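PDB 1WV8: hypothetical protein TTHA1013 from Thermus thermophilus, which is of unknown function but belongs to the DUF1902 family, placed with the Met-repressor-like proteins, and forms an assembly of two chains. Local coordinates for residues A[43-46]-A[47-51]; A[30-33]-A[34-38]. One frame throughout, in Å; residues are numbered along the deposited sequence.

Contact 1: A[43-46]-A[47-51]; sequences VMVP and ELLEE
The backbone N-H of Leu48 bonds to Met44 O, with N and O 2.9 Å apart. Leu49 N reaches Val45 O at 3.0 Å, and Glu50 N reaches Pro46 O, so residues 43-46 and 47-51 form consecutive turns of one helix. The first of these bonds is the straightest (165° at the hydrogen). Proline inside a helix has no N-H to give: the chain kinks at Pro46, whose N lacks a bond to the preceding turn, while its carbonyl still accepts from Glu50 and, weakly, from Leu49.

On one flank Val45 and Leu49 run side by side and point the same way, with Val45 CG1 3.7 Å from Leu49 CD1. Met44 and Leu48 repeat this i to i+4 pairing; the selenomethionine chain bends at its third torsion (chi3 58°), bringing CE to 3.9 Å from Leu48 CD1. Glu47 is extended beyond CG and lies back along the preceding turn, its OE1 3.4 Å from Met44 CA and OE2 beside Val43 CG1.

These apolar pairs have different neighbours. Val45 and Leu49 both pack on Leu4 of strand 3-11, with Val24 and Leu56 from loops adding to them, whereas Met44 and Leu48 meet Thr29 and Leu27. The second subunit also reaches this part of the helix: its Phe72 packs on Pro46 and Leu49, and its Leu70 on Val45.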
loop_
_atom_site.group_PDB
_atom_site.type_symbol
_atom_site.label_atom_id
_atom_site.label_comp_id
_atom_site.label_asym_id
_atom_site.label_seq_id
_atom_site.Cartn_x
_atom_site.Cartn_y
_atom_site.Cartn_z
ATOM N N VAL A 43 -10.294 1.012 -12.169
ATOM C CA VAL A 43 -10.866 0.981 -13.506
ATOM C C VAL A 43 -10.022 0.155 -14.475
ATOM O O VAL A 43 -10.506 -0.804 -15.077
ATOM C CB VAL A 43 -11.000 2.404 -14.074
ATOM C CG1 VAL A 43 -11.651 2.352 -15.431
ATOM C CG2 VAL A 43 -11.811 3.275 -13.128
HETATM N N MSE A 44 -8.754 0.527 -14.612
HETATM C CA MSE A 44 -7.839 -0.150 -15.524
HETATM C C MSE A 44 -7.553 -1.630 -15.311
HETATM O O MSE A 44 -7.533 -2.397 -16.271
HETATM C CB MSE A 44 -6.506 0.580 -15.548
HETATM C CG MSE A 44 -6.531 1.910 -16.249
HETATM SE SE MSE A 44 -4.724 2.550 -16.365
HETATM C CE MSE A 44 -3.941 1.069 -17.349
ATOM N N VAL A 45 -7.305 -2.032 -14.068
ATOM C CA VAL A 45 -6.979 -3.426 -13.778
ATOM C C VAL A 45 -7.991 -4.463 -14.274
ATOM O O VAL A 45 -7.608 -5.480 -14.845
ATOM C CB VAL A 45 -6.731 -3.635 -12.263
ATOM C CG1 VAL A 45 -6.609 -5.120 -11.948
ATOM C CG2 VAL A 45 -5.446 -2.920 -11.854
ATOM N N PRO A 46 -9.296 -4.226 -14.065
ATOM C CA PRO A 46 -10.242 -5.236 -14.553
ATOM C C PRO A 46 -10.074 -5.361 -16.063
ATOM O O PRO A 46 -9.869 -6.461 -16.597
ATOM C CB PRO A 46 -11.603 -4.657 -14.161
ATOM C CG PRO A 46 -11.279 -3.836 -12.936
ATOM C CD PRO A 46 -10.001 -3.145 -13.357
ATOM N N GLU A 47 -10.141 -4.210 -16.731
ATOM C CA GLU A 47 -9.994 -4.117 -18.181
ATOM C C GLU A 47 -8.790 -4.898 -18.691
ATOM O O GLU A 47 -8.913 -5.695 -19.619
ATOM C CB GLU A 47 -9.845 -2.655 -18.607
ATOM C CG GLU A 47 -10.927 -1.728 -18.089
ATOM C CD GLU A 47 -10.722 -0.287 -18.536
ATOM O OE1 GLU A 47 -9.586 0.222 -18.401
ATOM O OE2 GLU A 47 -11.691 0.341 -19.014
ATOM N N LEU A 48 -7.626 -4.659 -18.087
ATOM C CA LEU A 48 -6.395 -5.336 -18.493
ATOM C C LEU A 48 -6.463 -6.838 -18.283
ATOM O O LEU A 48 -5.872 -7.601 -19.047
ATOM C CB LEU A 48 -5.194 -4.763 -17.734
ATOM C CG LEU A 48 -4.798 -3.326 -18.103
ATOM C CD1 LEU A 48 -3.737 -2.806 -17.145
ATOM C CD2 LEU A 48 -4.285 -3.297 -19.529
ATOM N N LEU A 49 -7.182 -7.262 -17.246
ATOM C CA LEU A 49 -7.326 -8.685 -16.947
ATOM C C LEU A 49 -8.228 -9.384 -17.963
ATOM O O LEU A 49 -8.028 -10.559 -18.281
ATOM C CB LEU A 49 -7.880 -8.872 -15.534
ATOM C CG LEU A 49 -6.886 -8.545 -14.423
ATOM C CD1 LEU A 49 -7.605 -8.488 -13.083
ATOM C CD2 LEU A 49 -5.784 -9.592 -14.403
ATOM N N GLU A 50 -9.219 -8.664 -18.478
ATOM C CA GLU A 50 -10.117 -9.242 -19.465
ATOM C C GLU A 50 -9.403 -9.292 -20.810
ATOM O O GLU A 50 -9.284 -10.357 -21.420
ATOM C CB GLU A 50 -11.397 -8.412 -19.557
ATOM C CG GLU A 50 -12.069 -8.235 -18.199
ATOM C CD GLU A 50 -13.382 -7.486 -18.274
ATOM O OE1 GLU A 50 -13.436 -6.442 -18.959
ATOM O OE2 GLU A 50 -14.358 -7.937 -17.639
ATOM N N GLU A 51 -8.902 -8.139 -21.248
ATOM C CA GLU A 51 -8.180 -8.036 -22.512
ATOM C C GLU A 51 -7.127 -9.131 -22.628
ATOM O O GLU A 51 -6.749 -9.525 -23.727
ATOM C CB GLU A 51 -7.500 -6.671 -22.634
ATOM C CG GLU A 51 -8.436 -5.489 -22.455
ATOM C CD GLU A 51 -7.744 -4.152 -22.676
ATOM O OE1 GLU A 51 -6.657 -3.936 -22.098
ATOM O OE2 GLU A 51 -8.289 -3.311 -23.421
#

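Contact 2: A[30-33]-A[34-38]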
loop_
_atom_site.group_PDB
_atom_site.type_symbol
_atom_site.label_atom_id
_atom_site.label_comp_id
_atom_site.label_asym_id
_atom_site.label_seq_id
_atom_site.Cartn_x
_atom_site.Cartn_y
_atom_site.Cartn_z
ATOM N N GLU A 30 0.148 5.931 -13.547
ATOM C CA GLU A 30 0.655 6.685 -12.408
ATOM C C GLU A 30 -0.347 7.772 -12.040
ATOM O O GLU A 30 -1.313 7.993 -12.764
ATOM C CB GLU A 30 1.998 7.343 -12.743
ATOM C CG GLU A 30 1.865 8.491 -13.719
ATOM C CD GLU A 30 2.126 8.073 -15.146
ATOM O OE1 GLU A 30 1.679 6.980 -15.545
ATOM O OE2 GLU A 30 2.778 8.853 -15.867
ATOM N N ALA A 31 -0.088 8.452 -10.923
ATOM C CA ALA A 31 -0.950 9.521 -10.428
ATOM C C ALA A 31 -0.208 10.326 -9.367
ATOM O O ALA A 31 0.646 9.793 -8.656
ATOM C CB ALA A 31 -2.243 8.924 -9.832
ATOM N N ALA A 32 -0.542 11.608 -9.263
ATOM C CA ALA A 32 0.075 12.501 -8.288
ATOM C C ALA A 32 -0.074 12.034 -6.841
ATOM O O ALA A 32 0.785 12.303 -6.013
ATOM C CB ALA A 32 -0.504 13.907 -8.436
ATOM N N THR A 33 -1.167 11.355 -6.516
ATOM C CA THR A 33 -1.349 10.878 -5.143
ATOM C C THR A 33 -1.695 9.404 -5.135
ATOM O O THR A 33 -2.076 8.847 -6.157
ATOM C CB THR A 33 -2.486 11.613 -4.418
ATOM O OG1 THR A 33 -3.741 11.197 -4.971
ATOM C CG2 THR A 33 -2.333 13.120 -4.570
ATOM N N LEU A 34 -1.563 8.769 -3.978
ATOM C CA LEU A 34 -1.881 7.355 -3.867
ATOM C C LEU A 34 -3.402 7.119 -3.990
ATOM O O LEU A 34 -3.836 6.092 -4.515
ATOM C CB LEU A 34 -1.345 6.822 -2.545
ATOM C CG LEU A 34 0.177 6.684 -2.548
ATOM C CD1 LEU A 34 0.674 6.468 -1.140
ATOM C CD2 LEU A 34 0.579 5.516 -3.453
ATOM N N GLU A 35 -4.208 8.074 -3.524
ATOM C CA GLU A 35 -5.661 7.935 -3.628
ATOM C C GLU A 35 -6.048 7.838 -5.103
ATOM O O GLU A 35 -6.762 6.915 -5.508
ATOM C CB GLU A 35 -6.369 9.131 -2.982
ATOM C CG GLU A 35 -6.392 9.134 -1.447
ATOM C CD GLU A 35 -5.010 9.202 -0.797
ATOM O OE1 GLU A 35 -4.129 9.937 -1.304
ATOM O OE2 GLU A 35 -4.810 8.527 0.236
ATOM N N GLU A 36 -5.566 8.793 -5.897
ATOM C CA GLU A 36 -5.830 8.830 -7.335
ATOM C C GLU A 36 -5.284 7.583 -8.044
ATOM O O GLU A 36 -5.904 7.057 -8.972
ATOM C CB GLU A 36 -5.197 10.077 -7.960
ATOM C CG GLU A 36 -5.732 11.392 -7.431
ATOM C CD GLU A 36 -5.021 12.589 -8.031
ATOM O OE1 GLU A 36 -4.937 12.664 -9.275
ATOM O OE2 GLU A 36 -4.548 13.453 -7.262
ATOM N N LEU A 37 -4.117 7.119 -7.620
ATOM C CA LEU A 37 -3.541 5.925 -8.220
ATOM C C LEU A 37 -4.515 4.768 -7.984
ATOM O O LEU A 37 -4.726 3.930 -8.868
ATOM C CB LEU A 37 -2.204 5.587 -7.573
ATOM C CG LEU A 37 -1.060 5.008 -8.421
ATOM C CD1 LEU A 37 -0.375 3.979 -7.577
ATOM C CD2 LEU A 37 -1.538 4.366 -9.711
ATOM N N LEU A 38 -5.100 4.718 -6.786
ATOM C CA LEU A 38 -6.053 3.655 -6.455
ATOM C C LEU A 38 -7.268 3.765 -7.352
ATOM O O LEU A 38 -7.695 2.786 -7.948
ATOM C CB LEU A 38 -6.509 3.748 -5.000
ATOM C CG LEU A 38 -5.789 2.837 -4.007
ATOM C CD1 LEU A 38 -6.209 3.180 -2.592
ATOM C CD2 LEU A 38 -6.099 1.384 -4.329
#
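Thr33 meets Glu36 across the first turn of helix 34-51, and its side chain shows how a helix start can be capped. At Thr33 CB the two branches, OG1 and CG2, part. With chi1 at 71°, OG1 is turned back over the first turn, where it accepts from Glu36 N at 3.2 Å in a nearly straight bond, 170° at the hydrogen. This is the N-cap bond. The same hydroxyl donates weakly to Glu36 OE2, 3.3 Å from OG1, and CG2 lies 3.5 Å from that carboxylate oxygen.

Glu36 crosses Thr33 at a slant. Its CB is 3.5 Å from Thr33 OG1, and its chain, extended beyond CG, carries the carboxylate past the hydroxyl toward the methyl. The backbone of Thr33 contributes too, because its O accepts from Leu37 N at 3.0 Å and begins the helical bonding pattern.

Just before the cap, Ala31 CB rests 3.4 Å from Leu37 N and also touches Glu36 CB, bringing the end of strand 30-31 against the helix. Ala31 is backbone-bonded to Trp17 of strand 16-20, while Leu37 packs on Ala19 and on Ala8 of strand 3-11. Glu35 turns its polar end to the second subunit, where its OE2 accepts from Leu34 N of that chain; the reverse bond is made as well.

Chemically, one hydroxyl both accepts and donates: it satisfies an amide of the first turn, which has no carbonyl of a preceding turn to bond, and, through a weak bond, may help to steady the carboxylate of Glu36. The negative charge of Glu36 near the helix start would probably interact favourably with the helix dipole.

Helix 34-51 carries both contacts, in series: contact 2 joins strand 30-31 to its start and closes before contact 1 opens in its last turns. Their centres lie about 17 Å apart and their nearest atoms about 5 Å, without touching. The helix packs against a mixed four-stranded sheet, and strand 3-11 receives side chains from both contacts. The second subunit likewise meets the helix at both places, through residues that include the start of its own helix near contact 2 and its C-terminal residues near contact 1. One helix thus links a capped start and a proline-kinked later part to the same sheet and the same partner chain.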